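Local coordinates for protein transcriptional regulator (Vibrio vulnificus, PDB 4IVN) that probably represses transcription of the nan genes for sialic acid catabolism, and binds the sugar phosphate ManNAc-6P through a sugar isomerase (SIS) fold, at residues Arg23-Tyr28 with Val56-Asp61; Gln39-Leu44 with Lys65-Phe70; Ser170-Ser173 with Leu177-Ala180. All blocks are in the same frame, centred on the assembly; numbering follows the deposited sequence.

Interaction 1. Residues Arg23-Tyr28 with Val56-Asp61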
ATOM      1  N   ARG A  23      -0.339 -30.804 -28.241  1.00 49.75           N
ATOM      2  CA  ARG A  23       1.112 -30.737 -28.574  1.00 56.34           C
ATOM      3  C   ARG A  23       1.543 -29.314 -28.810  1.00 52.25           C
ATOM      4  O   ARG A  23       2.665 -28.941 -28.448  1.00 47.78           O
ATOM      5  CB  ARG A  23       1.495 -31.547 -29.836  1.00 61.34           C
ATOM      6  CG  ARG A  23       1.682 -33.046 -29.618  1.00 74.43           C
ATOM      7  CD  ARG A  23       2.364 -33.759 -30.799  1.00 80.04           C
ATOM      8  NE  ARG A  23       3.201 -34.859 -30.301  1.00 90.41           N
ATOM      9  CZ  ARG A  23       4.521 -34.791 -30.073  1.00 93.29           C
ATOM     10  NH1 ARG A  23       5.219 -33.686 -30.331  1.00 94.85           N
ATOM     11  NH2 ARG A  23       5.156 -35.850 -29.588  1.00 93.58           N
ATOM     12  N   VAL A  24       0.652 -28.530 -29.427  1.00 49.46           N
ATOM     13  CA  VAL A  24       0.953 -27.125 -29.683  1.00 46.37           C
ATOM     14  C   VAL A  24       1.160 -26.437 -28.337  1.00 44.04           C
ATOM     15  O   VAL A  24       2.105 -25.672 -28.136  1.00 43.78           O
ATOM     16  CB  VAL A  24      -0.201 -26.471 -30.459  1.00 47.32           C
ATOM     17  CG1 VAL A  24      -0.122 -24.959 -30.361  1.00 47.00           C
ATOM     18  CG2 VAL A  24      -0.151 -26.929 -31.946  1.00 47.49           C
ATOM     19  N   VAL A  25       0.273 -26.735 -27.393  1.00 40.88           N
ATOM     20  CA  VAL A  25       0.375 -26.077 -26.086  1.00 41.30           C
ATOM     21  C   VAL A  25       1.561 -26.654 -25.325  1.00 40.07           C
ATOM     22  O   VAL A  25       2.282 -25.898 -24.653  1.00 44.59           O
ATOM     23  CB  VAL A  25      -0.904 -26.276 -25.233  1.00 40.89           C
ATOM     24  CG1 VAL A  25      -0.763 -25.545 -23.897  1.00 41.37           C
ATOM     25  CG2 VAL A  25      -2.159 -25.771 -25.963  1.00 39.72           C
ATOM     26  N   ALA A  26       1.776 -27.987 -25.419  1.00 42.21           N
ATOM     27  CA  ALA A  26       2.909 -28.575 -24.710  1.00 42.62           C
ATOM     28  C   ALA A  26       4.187 -27.917 -25.257  1.00 43.94           C
ATOM     29  O   ALA A  26       5.051 -27.474 -24.490  1.00 46.92           O
ATOM     30  CB  ALA A  26       2.911 -30.113 -24.828  1.00 42.36           C
ATOM     31  N   ASP A  27       4.251 -27.735 -26.568  1.00 45.90           N
ATOM     32  CA  ASP A  27       5.476 -27.177 -27.225  1.00 45.22           C
ATOM     33  C   ASP A  27       5.768 -25.717 -26.859  1.00 45.46           C
ATOM     34  O   ASP A  27       6.951 -25.338 -26.625  1.00 45.61           O
ATOM     35  CB  ASP A  27       5.415 -27.286 -28.746  1.00 46.21           C
ATOM     36  CG  ASP A  27       5.839 -28.643 -29.255  1.00 53.18           C
ATOM     37  OD1 ASP A  27       6.613 -29.329 -28.562  1.00 53.71           O
ATOM     38  OD2 ASP A  27       5.418 -29.038 -30.366  1.00 55.13           O
ATOM     39  N   TYR A  28       4.712 -24.908 -26.866  1.00 45.13           N
ATOM     40  CA  TYR A  28       4.819 -23.511 -26.446  1.00 40.73           C
ATOM     41  C   TYR A  28       5.333 -23.430 -25.004  1.00 43.93           C
ATOM     42  O   TYR A  28       6.207 -22.625 -24.706  1.00 41.57           O
ATOM     43  CB  TYR A  28       3.503 -22.737 -26.612  1.00 42.18           C
ATOM     44  CG  TYR A  28       3.582 -21.286 -26.192  1.00 41.46           C
ATOM     45  CD1 TYR A  28       3.773 -20.266 -27.133  1.00 44.75           C
ATOM     46  CD2 TYR A  28       3.437 -20.906 -24.829  1.00 42.22           C
ATOM     47  CE1 TYR A  28       3.867 -18.913 -26.729  1.00 43.85           C
ATOM     48  CE2 TYR A  28       3.511 -19.564 -24.441  1.00 40.08           C
ATOM     49  CZ  TYR A  28       3.725 -18.579 -25.397  1.00 45.12           C
ATOM     50  OH  TYR A  28       3.823 -17.266 -24.987  1.00 44.38           O
ATOM     51  N   VAL A  56      -6.579 -26.321 -20.276  1.00 39.35           N
ATOM     52  CA  VAL A  56      -7.012 -27.038 -19.086  1.00 41.03           C
ATOM     53  C   VAL A  56      -6.832 -28.547 -19.284  1.00 42.41           C
ATOM     54  O   VAL A  56      -6.304 -29.240 -18.393  1.00 41.25           O
ATOM     55  CB  VAL A  56      -8.495 -26.736 -18.712  1.00 43.27           C
ATOM     56  CG1 VAL A  56      -8.916 -27.600 -17.562  1.00 41.87           C
ATOM     57  CG2 VAL A  56      -8.722 -25.265 -18.315  1.00 42.91           C
ATOM     58  N   ARG A  57      -7.251 -29.057 -20.455  1.00 42.94           N
ATOM     59  CA  ARG A  57      -7.137 -30.472 -20.718  1.00 45.14           C
ATOM     60  C   ARG A  57      -5.688 -30.912 -20.669  1.00 39.67           C
ATOM     61  O   ARG A  57      -5.378 -31.943 -20.067  1.00 43.90           O
ATOM     62  CB  ARG A  57      -7.835 -30.883 -22.040  1.00 49.08           C
ATOM     63  CG  ARG A  57      -8.179 -32.366 -22.115  1.00 58.34           C
ATOM     64  CD  ARG A  57      -8.879 -32.735 -23.429  1.00 72.05           C
ATOM     65  NE  ARG A  57      -9.125 -31.538 -24.239  1.00 81.97           N
ATOM     66  CZ  ARG A  57      -8.923 -31.443 -25.553  1.00 83.53           C
ATOM     67  NH1 ARG A  57      -8.496 -32.502 -26.243  1.00 86.02           N
ATOM     68  NH2 ARG A  57      -9.160 -30.281 -26.174  1.00 78.00           N
ATOM     69  N   LEU A  58      -4.775 -30.138 -21.251  1.00 43.67           N
ATOM     70  CA  LEU A  58      -3.348 -30.450 -21.105  1.00 41.71           C
ATOM     71  C   LEU A  58      -2.971 -30.548 -19.594  1.00 43.03           C
ATOM     72  O   LEU A  58      -2.421 -31.563 -19.115  1.00 42.00           O
ATOM     73  CB  LEU A  58      -2.497 -29.393 -21.852  1.00 42.99           C
ATOM     74  CG  LEU A  58      -0.981 -29.494 -21.695  1.00 44.91           C
ATOM     75  CD1 LEU A  58      -0.498 -30.783 -22.310  1.00 46.33           C
ATOM     76  CD2 LEU A  58      -0.212 -28.372 -22.347  1.00 41.98           C
ATOM     77  N   CYS A  59      -3.259 -29.467 -18.835  1.00 39.52           N
ATOM     78  CA  CYS A  59      -3.033 -29.451 -17.417  1.00 38.24           C
ATOM     79  C   CYS A  59      -3.569 -30.708 -16.741  1.00 37.83           C
ATOM     80  O   CYS A  59      -2.812 -31.376 -16.013  1.00 39.95           O
ATOM     81  CB  CYS A  59      -3.600 -28.130 -16.766  1.00 31.78           C
ATOM     82  SG  CYS A  59      -2.605 -26.772 -17.460  1.00 38.09           S
ATOM     83  N   ARG A  60      -4.838 -31.054 -16.949  1.00 37.75           N
ATOM     84  CA  ARG A  60      -5.354 -32.212 -16.227  1.00 43.59           C
ATOM     85  C   ARG A  60      -4.778 -33.545 -16.735  1.00 47.77           C
ATOM     86  O   ARG A  60      -4.537 -34.448 -15.939  1.00 47.28           O
ATOM     87  CB  ARG A  60      -6.870 -32.232 -16.244  1.00 44.11           C
ATOM     88  CG  ARG A  60      -7.439 -31.012 -15.577  1.00 47.38           C
ATOM     89  CD  ARG A  60      -8.948 -31.084 -15.496  1.00 58.02           C
ATOM     90  NE  ARG A  60      -9.404 -29.870 -14.803  1.00 63.91           N
ATOM     91  CZ  ARG A  60     -10.574 -29.248 -14.986  1.00 60.67           C
ATOM     92  NH1 ARG A  60     -11.448 -29.702 -15.864  1.00 58.59           N
ATOM     93  NH2 ARG A  60     -10.864 -28.151 -14.275  1.00 52.18           N
ATOM     94  N   ASP A  61      -4.477 -33.621 -18.035  1.00 49.01           N
ATOM     95  CA  ASP A  61      -3.886 -34.828 -18.599  1.00 52.46           C
ATOM     96  C   ASP A  61      -2.574 -35.078 -17.918  1.00 57.44           C
ATOM     97  O   ASP A  61      -2.102 -36.237 -17.834  1.00 59.21           O
ATOM     98  CB  ASP A  61      -3.661 -34.713 -20.112  1.00 54.41           C
ATOM     99  CG  ASP A  61      -4.926 -34.940 -20.904  1.00 56.33           C
ATOM    100  OD1 ASP A  61      -5.980 -35.206 -20.299  1.00 52.76           O
ATOM    101  OD2 ASP A  61      -4.864 -34.843 -22.140  1.00 59.70           O
TER
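Among residues 23-28, the polar atom closest to L58 is the backbone N of A26, 3.7 Å from L58 CD2, a van der Waals approach and not a bond. The contact is made by apolar side chains, V25 and A26 against L58. L58 carries it from one side, its CG anti to the backbone N (chi1 175°), which extends the branch toward helix 20-36. There CD2 enters beside V25, 3.6 Å from V25 CB. The separation of L58 CD2 from V25 CG1 is 3.3 Å, shorter than usual van der Waals contact, and its exact value is doubtful. The side chains of V25 and L58 pass alongside each other in opposite directions. The second leucine methyl, CD1, meets A26 CB more loosely at 4.3 Å. The backbones come nearest at A26 and L58, whose CA atoms are 7.5 Å apart; all three touching residues are buried. Sequence and topology fit a helix-turn-helix, with helix 52-61 probably the recognition helix. M15 and T50 border A26 and V25, F18 and I29 add to the packing of L58, and two residues before L58, V56 leans on I41 of helix 41-48.

Interaction 2. Residues Gln39-Leu44 with Lys65-Phe70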
ATOM      1  N   GLN A  39       1.935 -15.913 -17.006  1.00 34.59           N
ATOM      2  CA  GLN A  39       0.790 -15.801 -17.911  1.00 32.55           C
ATOM      3  C   GLN A  39      -0.429 -16.353 -17.209  1.00 34.18           C
ATOM      4  O   GLN A  39      -0.297 -17.293 -16.438  1.00 35.04           O
ATOM      5  CB  GLN A  39       1.013 -16.643 -19.199  1.00 34.84           C
ATOM      6  CG  GLN A  39       2.107 -16.049 -20.098  1.00 39.65           C
ATOM      7  CD  GLN A  39       2.248 -16.758 -21.452  1.00 41.60           C
ATOM      8  OE1 GLN A  39       1.312 -17.393 -21.941  1.00 41.02           O
ATOM      9  NE2 GLN A  39       3.416 -16.619 -22.062  1.00 40.35           N
ATOM     10  N   THR A  40      -1.570 -15.787 -17.546  1.00 34.94           N
ATOM     11  CA  THR A  40      -2.862 -16.266 -17.114  1.00 36.19           C
ATOM     12  C   THR A  40      -3.347 -17.355 -18.052  1.00 34.18           C
ATOM     13  O   THR A  40      -2.759 -17.566 -19.116  1.00 36.16           O
ATOM     14  CB  THR A  40      -3.904 -15.128 -17.082  1.00 34.41           C
ATOM     15  OG1 THR A  40      -4.197 -14.688 -18.425  1.00 33.29           O
ATOM     16  CG2 THR A  40      -3.370 -13.987 -16.220  1.00 30.81           C
ATOM     17  N   ILE A  41      -4.415 -18.059 -17.671  1.00 34.84           N
ATOM     18  CA  ILE A  41      -4.921 -19.094 -18.606  1.00 36.82           C
ATOM     19  C   ILE A  41      -5.294 -18.397 -19.909  1.00 38.44           C
ATOM     20  O   ILE A  41      -5.089 -18.975 -21.018  1.00 37.24           O
ATOM     21  CB  ILE A  41      -6.073 -19.906 -17.996  1.00 36.95           C
ATOM     22  CG1 ILE A  41      -6.451 -21.052 -18.924  1.00 40.02           C
ATOM     23  CG2 ILE A  41      -7.185 -18.973 -17.496  1.00 32.81           C
ATOM     24  CD1 ILE A  41      -7.393 -22.007 -18.219  1.00 43.04           C
ATOM     25  N   THR A  42      -5.777 -17.139 -19.780  1.00 35.28           N
ATOM     26  CA  THR A  42      -6.314 -16.331 -20.931  1.00 36.89           C
ATOM     27  C   THR A  42      -5.143 -16.000 -21.876  1.00 35.03           C
ATOM     28  O   THR A  42      -5.250 -16.147 -23.089  1.00 35.95           O
ATOM     29  CB  THR A  42      -7.062 -15.029 -20.491  1.00 36.99           C
ATOM     30  OG1 THR A  42      -7.860 -15.295 -19.328  1.00 39.80           O
ATOM     31  CG2 THR A  42      -7.961 -14.450 -21.574  1.00 39.76           C
ATOM     32  N   ASP A  43      -3.987 -15.695 -21.314  1.00 35.09           N
ATOM     33  CA  ASP A  43      -2.761 -15.492 -22.165  1.00 36.36           C
ATOM     34  C   ASP A  43      -2.277 -16.752 -22.836  1.00 38.06           C
ATOM     35  O   ASP A  43      -1.975 -16.747 -24.042  1.00 43.89           O
ATOM     36  CB  ASP A  43      -1.557 -15.060 -21.301  1.00 37.67           C
ATOM     37  CG  ASP A  43      -1.674 -13.626 -20.803  1.00 39.98           C
ATOM     38  OD1 ASP A  43      -2.082 -12.723 -21.576  1.00 41.53           O
ATOM     39  OD2 ASP A  43      -1.288 -13.410 -19.630  1.00 43.89           O
ATOM     40  N   LEU A  44      -2.146 -17.829 -22.067  1.00 39.04           N
ATOM     41  CA  LEU A  44      -1.615 -19.105 -22.651  1.00 40.82           C
ATOM     42  C   LEU A  44      -2.484 -19.565 -23.831  1.00 43.83           C
ATOM     43  O   LEU A  44      -1.964 -20.025 -24.871  1.00 44.18           O
ATOM     44  CB  LEU A  44      -1.609 -20.195 -21.601  1.00 39.47           C
ATOM     45  CG  LEU A  44      -0.950 -21.491 -22.059  1.00 45.48           C
ATOM     46  CD1 LEU A  44       0.392 -21.230 -22.709  1.00 41.22           C
ATOM     47  CD2 LEU A  44      -0.823 -22.455 -20.902  1.00 39.47           C
ATOM     48  N   LYS A  65      -4.696 -30.222 -11.255  1.00 43.57           N
ATOM     49  CA  LYS A  65      -6.112 -29.897 -11.113  1.00 47.04           C
ATOM     50  C   LYS A  65      -6.586 -28.951 -12.192  1.00 45.63           C
ATOM     51  O   LYS A  65      -7.804 -28.897 -12.482  1.00 46.32           O
ATOM     52  CB  LYS A  65      -6.444 -29.325  -9.744  1.00 48.73           C
ATOM     53  CG  LYS A  65      -6.540 -30.411  -8.693  1.00 62.37           C
ATOM     54  CD  LYS A  65      -5.697 -30.081  -7.487  1.00 64.02           C
ATOM     55  CE  LYS A  65      -5.372 -31.380  -6.764  1.00 72.21           C
ATOM     56  NZ  LYS A  65      -3.918 -31.454  -6.442  1.00 69.91           N
ATOM     57  N   GLY A  66      -5.646 -28.213 -12.800  1.00 40.53           N
ATOM     58  CA  GLY A  66      -6.029 -27.100 -13.671  1.00 35.60           C
ATOM     59  C   GLY A  66      -4.820 -26.220 -13.973  1.00 37.45           C
ATOM     60  O   GLY A  66      -3.694 -26.574 -13.616  1.00 35.04           O
ATOM     61  N   TYR A  67      -5.047 -25.072 -14.623  1.00 32.81           N
ATOM     62  CA  TYR A  67      -3.936 -24.231 -15.070  1.00 31.31           C
ATOM     63  C   TYR A  67      -3.155 -23.675 -13.879  1.00 32.53           C
ATOM     64  O   TYR A  67      -1.905 -23.692 -13.856  1.00 29.85           O
ATOM     65  CB  TYR A  67      -4.452 -23.089 -15.943  1.00 31.93           C
ATOM     66  CG  TYR A  67      -3.357 -22.177 -16.318  1.00 34.71           C
ATOM     67  CD1 TYR A  67      -2.353 -22.626 -17.192  1.00 34.38           C
ATOM     68  CD2 TYR A  67      -3.212 -20.903 -15.706  1.00 33.24           C
ATOM     69  CE1 TYR A  67      -1.269 -21.817 -17.523  1.00 36.50           C
ATOM     70  CE2 TYR A  67      -2.131 -20.072 -16.057  1.00 33.19           C
ATOM     71  CZ  TYR A  67      -1.180 -20.533 -16.995  1.00 31.81           C
ATOM     72  OH  TYR A  67      -0.037 -19.821 -17.340  1.00 33.21           O
ATOM     73  N   SER A  68      -3.876 -23.113 -12.902  1.00 33.40           N
ATOM     74  CA  SER A  68      -3.139 -22.475 -11.773  1.00 31.87           C
ATOM     75  C   SER A  68      -2.245 -23.495 -11.024  1.00 30.50           C
ATOM     76  O   SER A  68      -1.187 -23.151 -10.585  1.00 29.83           O
ATOM     77  CB  SER A  68      -4.117 -21.815 -10.817  1.00 34.59           C
ATOM     78  OG  SER A  68      -4.634 -20.604 -11.426  1.00 38.20           O
ATOM     79  N   ASP A  69      -2.764 -24.703 -10.757  1.00 32.20           N
ATOM     80  CA  ASP A  69      -1.989 -25.820 -10.124  1.00 32.55           C
ATOM     81  C   ASP A  69      -0.720 -26.186 -10.937  1.00 32.67           C
ATOM     82  O   ASP A  69       0.412 -26.261 -10.444  1.00 36.11           O
ATOM     83  CB  ASP A  69      -2.889 -27.049 -10.095  1.00 32.49           C
ATOM     84  CG  ASP A  69      -2.297 -28.177  -9.308  1.00 38.30           C
ATOM     85  OD1 ASP A  69      -1.507 -27.946  -8.336  1.00 37.71           O
ATOM     86  OD2 ASP A  69      -2.601 -29.338  -9.655  1.00 35.88           O
ATOM     87  N   PHE A  70      -0.944 -26.454 -12.209  1.00 31.66           N
ATOM     88  CA  PHE A  70       0.159 -26.592 -13.209  1.00 33.63           C
ATOM     89  C   PHE A  70       1.165 -25.444 -13.167  1.00 31.74           C
ATOM     90  O   PHE A  70       2.392 -25.676 -13.102  1.00 37.08           O
ATOM     91  CB  PHE A  70      -0.455 -26.717 -14.601  1.00 35.08           C
ATOM     92  CG  PHE A  70       0.569 -26.789 -15.699  1.00 36.66           C
ATOM     93  CD1 PHE A  70       1.133 -25.639 -16.193  1.00 38.73           C
ATOM     94  CD2 PHE A  70       0.930 -28.037 -16.249  1.00 42.13           C
ATOM     95  CE1 PHE A  70       2.108 -25.706 -17.204  1.00 36.96           C
ATOM     96  CE2 PHE A  70       1.886 -28.125 -17.256  1.00 46.07           C
ATOM     97  CZ  PHE A  70       2.456 -26.939 -17.746  1.00 43.17           C
TER
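The Y67 ring has I41 CA over one face and the carbonyl oxygen of Q39 at its edge, in plane; L44 CD2 approaches obliquely, 3.5 Å from Y67 CE1. The I41 contact is a CH-pi interaction: CA is 4.0 Å from the ring centroid and 20° off the normal, displaced toward the rim. I41 CB continues along the same ring, 3.8 Å from Y67 CD2. Y67 CG is anti to its backbone N (chi1 176°), which carries the ring from the start of helix 67-78 to the start of helix 41-48. Its hydroxyl donates to Q39 O at 2.7 Å; the donor lies above the carbonyl plane, 57° out of it, so neither lone-pair direction is used. Just beyond, T40 and D43 form a capping box: D43 N donates to T40 OG1 (3.1 Å) and T40 N to D43 OD2 (3.2 Å). T40 OG1 is also bonded to H212 O, joining this helix start to the SIS part of the chain. The side chain of T40 is about 8 Å from a bound ManNAc-6P. The chemistry is thus divided: the ring contributes apolar contact, while its hydroxyl and R71 NH1 both donate to the Q39 carbonyl just before the helix, a bond that probably fixes where the ring's far end sits.

Interaction 3. Residues Ser170-Ser173 with Leu177-Ala180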
ATOM      1  N   SER A 170     -24.472  -8.077  -5.875  1.00 28.98           N
ATOM      2  CA  SER A 170     -25.618  -8.737  -6.510  1.00 34.32           C
ATOM      3  C   SER A 170     -26.866  -7.825  -6.466  1.00 31.85           C
ATOM      4  O   SER A 170     -27.777  -8.058  -7.214  1.00 31.66           O
ATOM      5  CB  SER A 170     -25.989 -10.105  -5.883  1.00 31.43           C
ATOM      6  OG  SER A 170     -26.557  -9.783  -4.663  1.00 30.11           O
ATOM      7  N   ARG A 171     -26.842  -6.778  -5.647  1.00 32.38           N
ATOM      8  CA  ARG A 171     -27.995  -5.894  -5.522  1.00 32.42           C
ATOM      9  C   ARG A 171     -27.618  -4.498  -6.031  1.00 34.25           C
ATOM     10  O   ARG A 171     -28.314  -3.505  -5.846  1.00 34.65           O
ATOM     11  CB  ARG A 171     -28.491  -5.829  -4.070  1.00 33.97           C
ATOM     12  CG  ARG A 171     -28.958  -7.197  -3.481  1.00 38.76           C
ATOM     13  CD  ARG A 171     -30.478  -7.472  -3.765  1.00 45.95           C
ATOM     14  NE  ARG A 171     -30.823  -7.475  -5.145  1.00 55.37           N
ATOM     15  CZ  ARG A 171     -32.010  -7.175  -5.702  1.00 63.43           C
ATOM     16  NH1 ARG A 171     -33.073  -6.750  -5.024  1.00 63.82           N
ATOM     17  NH2 ARG A 171     -32.104  -7.282  -7.004  1.00 65.34           N
ATOM     18  N   SER A 172     -26.488  -4.421  -6.664  1.00 31.33           N
ATOM     19  CA  SER A 172     -25.954  -3.181  -7.134  1.00 31.69           C
ATOM     20  C   SER A 172     -26.878  -2.501  -8.197  1.00 35.30           C
ATOM     21  O   SER A 172     -27.541  -3.214  -9.003  1.00 33.82           O
ATOM     22  CB  SER A 172     -24.659  -3.500  -7.806  1.00 32.63           C
ATOM     23  OG  SER A 172     -23.853  -2.330  -7.880  1.00 36.27           O
ATOM     24  N   SER A 173     -26.940  -1.168  -8.164  1.00 33.86           N
ATOM     25  CA  SER A 173     -27.987  -0.436  -8.934  1.00 36.21           C
ATOM     26  C   SER A 173     -27.379   0.839  -9.485  1.00 37.70           C
ATOM     27  O   SER A 173     -26.244   1.194  -9.155  1.00 34.38           O
ATOM     28  CB  SER A 173     -29.167  -0.066  -8.036  1.00 39.74           C
ATOM     29  OG  SER A 173     -28.776   0.913  -7.067  1.00 36.19           O
ATOM     30  N   LEU A 177     -20.487   2.064  -8.775  1.00 31.24           N
ATOM     31  CA  LEU A 177     -19.344   1.734  -9.631  1.00 30.24           C
ATOM     32  C   LEU A 177     -18.462   0.761  -8.789  1.00 29.01           C
ATOM     33  O   LEU A 177     -18.305   0.936  -7.567  1.00 29.60           O
ATOM     34  CB  LEU A 177     -18.487   2.989  -9.843  1.00 29.50           C
ATOM     35  CG  LEU A 177     -17.031   2.908 -10.415  1.00 33.30           C
ATOM     36  CD1 LEU A 177     -17.192   2.506 -11.873  1.00 35.45           C
ATOM     37  CD2 LEU A 177     -16.320   4.259 -10.460  1.00 37.01           C
ATOM     38  N   TRP A 178     -17.901  -0.263  -9.432  1.00 26.46           N
ATOM     39  CA  TRP A 178     -17.028  -1.259  -8.724  1.00 26.60           C
ATOM     40  C   TRP A 178     -15.623  -1.249  -9.243  1.00 29.07           C
ATOM     41  O   TRP A 178     -15.421  -1.172 -10.444  1.00 33.68           O
ATOM     42  CB  TRP A 178     -17.537  -2.655  -8.919  1.00 26.77           C
ATOM     43  CG  TRP A 178     -18.818  -2.767  -8.175  1.00 29.00           C
ATOM     44  CD1 TRP A 178     -20.109  -2.401  -8.598  1.00 31.36           C
ATOM     45  CD2 TRP A 178     -18.943  -3.199  -6.843  1.00 27.71           C
ATOM     46  NE1 TRP A 178     -21.011  -2.597  -7.587  1.00 32.60           N
ATOM     47  CE2 TRP A 178     -20.371  -3.083  -6.496  1.00 30.22           C
ATOM     48  CE3 TRP A 178     -18.035  -3.743  -5.903  1.00 29.02           C
ATOM     49  CZ2 TRP A 178     -20.863  -3.488  -5.248  1.00 29.73           C
ATOM     50  CZ3 TRP A 178     -18.536  -4.122  -4.648  1.00 27.38           C
ATOM     51  CH2 TRP A 178     -19.933  -4.021  -4.341  1.00 29.10           C
ATOM     52  N   PHE A 179     -14.642  -1.367  -8.337  1.00 28.31           N
ATOM     53  CA  PHE A 179     -13.274  -1.629  -8.733  1.00 27.50           C
ATOM     54  C   PHE A 179     -12.870  -3.050  -8.293  1.00 31.84           C
ATOM     55  O   PHE A 179     -13.086  -3.447  -7.133  1.00 29.64           O
ATOM     56  CB  PHE A 179     -12.400  -0.658  -7.995  1.00 30.14           C
ATOM     57  CG  PHE A 179     -12.344   0.692  -8.675  1.00 28.88           C
ATOM     58  CD1 PHE A 179     -13.280   1.652  -8.353  1.00 28.44           C
ATOM     59  CD2 PHE A 179     -11.396   0.974  -9.649  1.00 29.14           C
ATOM     60  CE1 PHE A 179     -13.255   2.915  -8.932  1.00 28.30           C
ATOM     61  CE2 PHE A 179     -11.390   2.234 -10.253  1.00 28.55           C
ATOM     62  CZ  PHE A 179     -12.345   3.158  -9.950  1.00 29.33           C
ATOM     63  N   ALA A 180     -12.337  -3.827  -9.211  1.00 29.80           N
ATOM     64  CA  ALA A 180     -11.908  -5.219  -8.924  1.00 28.67           C
ATOM     65  C   ALA A 180     -10.405  -5.091  -8.942  1.00 29.85           C
ATOM     66  O   ALA A 180      -9.855  -4.805  -9.994  1.00 29.17           O
ATOM     67  CB  ALA A 180     -12.418  -6.203 -10.062  1.00 24.90           C
TER
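S172 and W178 account for nearly all the surface buried here, and one hydrogen bond joins them. W178 NE1 donates to S172 OG over 2.9 Å, with an N-H...O angle of 171°. The acceptor is only 6° out of the indole plane, so the serine meets the pyrrole edge squarely. Its equal 3.8 Å separations from W178 CD1 and CE2, the two carbons bonded to NE1, confirm that it sits centrally before the N-H. S172 CB is likewise 3.8 Å from W178 NE1, and the six-membered ring of the indole points away from the serine. The S172 hydroxyl is turned anti to its backbone N (chi1 -160°), which directs it at the tryptophan, whose CG lies anti to the carbonyl carbon. Strand 176-181 is the middle member of the five-stranded parallel sheet of the SIS domain, an alpha/beta fold; the loop through S172 brings the chain from helix 162-170 into it. Backbone bonds from W178 to P203 and V205 hold the strand against its neighbour 204-208, and the chain beyond reaches S182, S183 and S184 of the ManNAc-6P pocket. S172 OG has a second partner, D176 OD2, which also receives S173 N. The hydroxyl probably donates its hydrogen bond to that carboxylate, leaving an oxygen lone pair for the indole N-H. I202 touches both buried side chains, and A197 of helix 188-199 packs on W178.

Overall arrangement
From the N terminus, helix 20-36 opens interaction 1, and residues 39-44 open interaction 2 before 56-61 closes the first; 65-70 then closes the second. The two contacts therefore cross along the chain rather than nest, and they bind helices 20-36, 41-48, 52-61 and 67-78 into one helix-turn-helix domain. Their centres are 10 Å apart, and they meet directly through Y28 OH with Q39 NE2, R60 NE with K65 O, and V56 against I41. Interaction 3 follows in series, closing a short loop at the entry to strand 176-181 in the SIS domain. Its centre is 36 Å from that of interaction 1 and 27 Å from that of interaction 2, without contact.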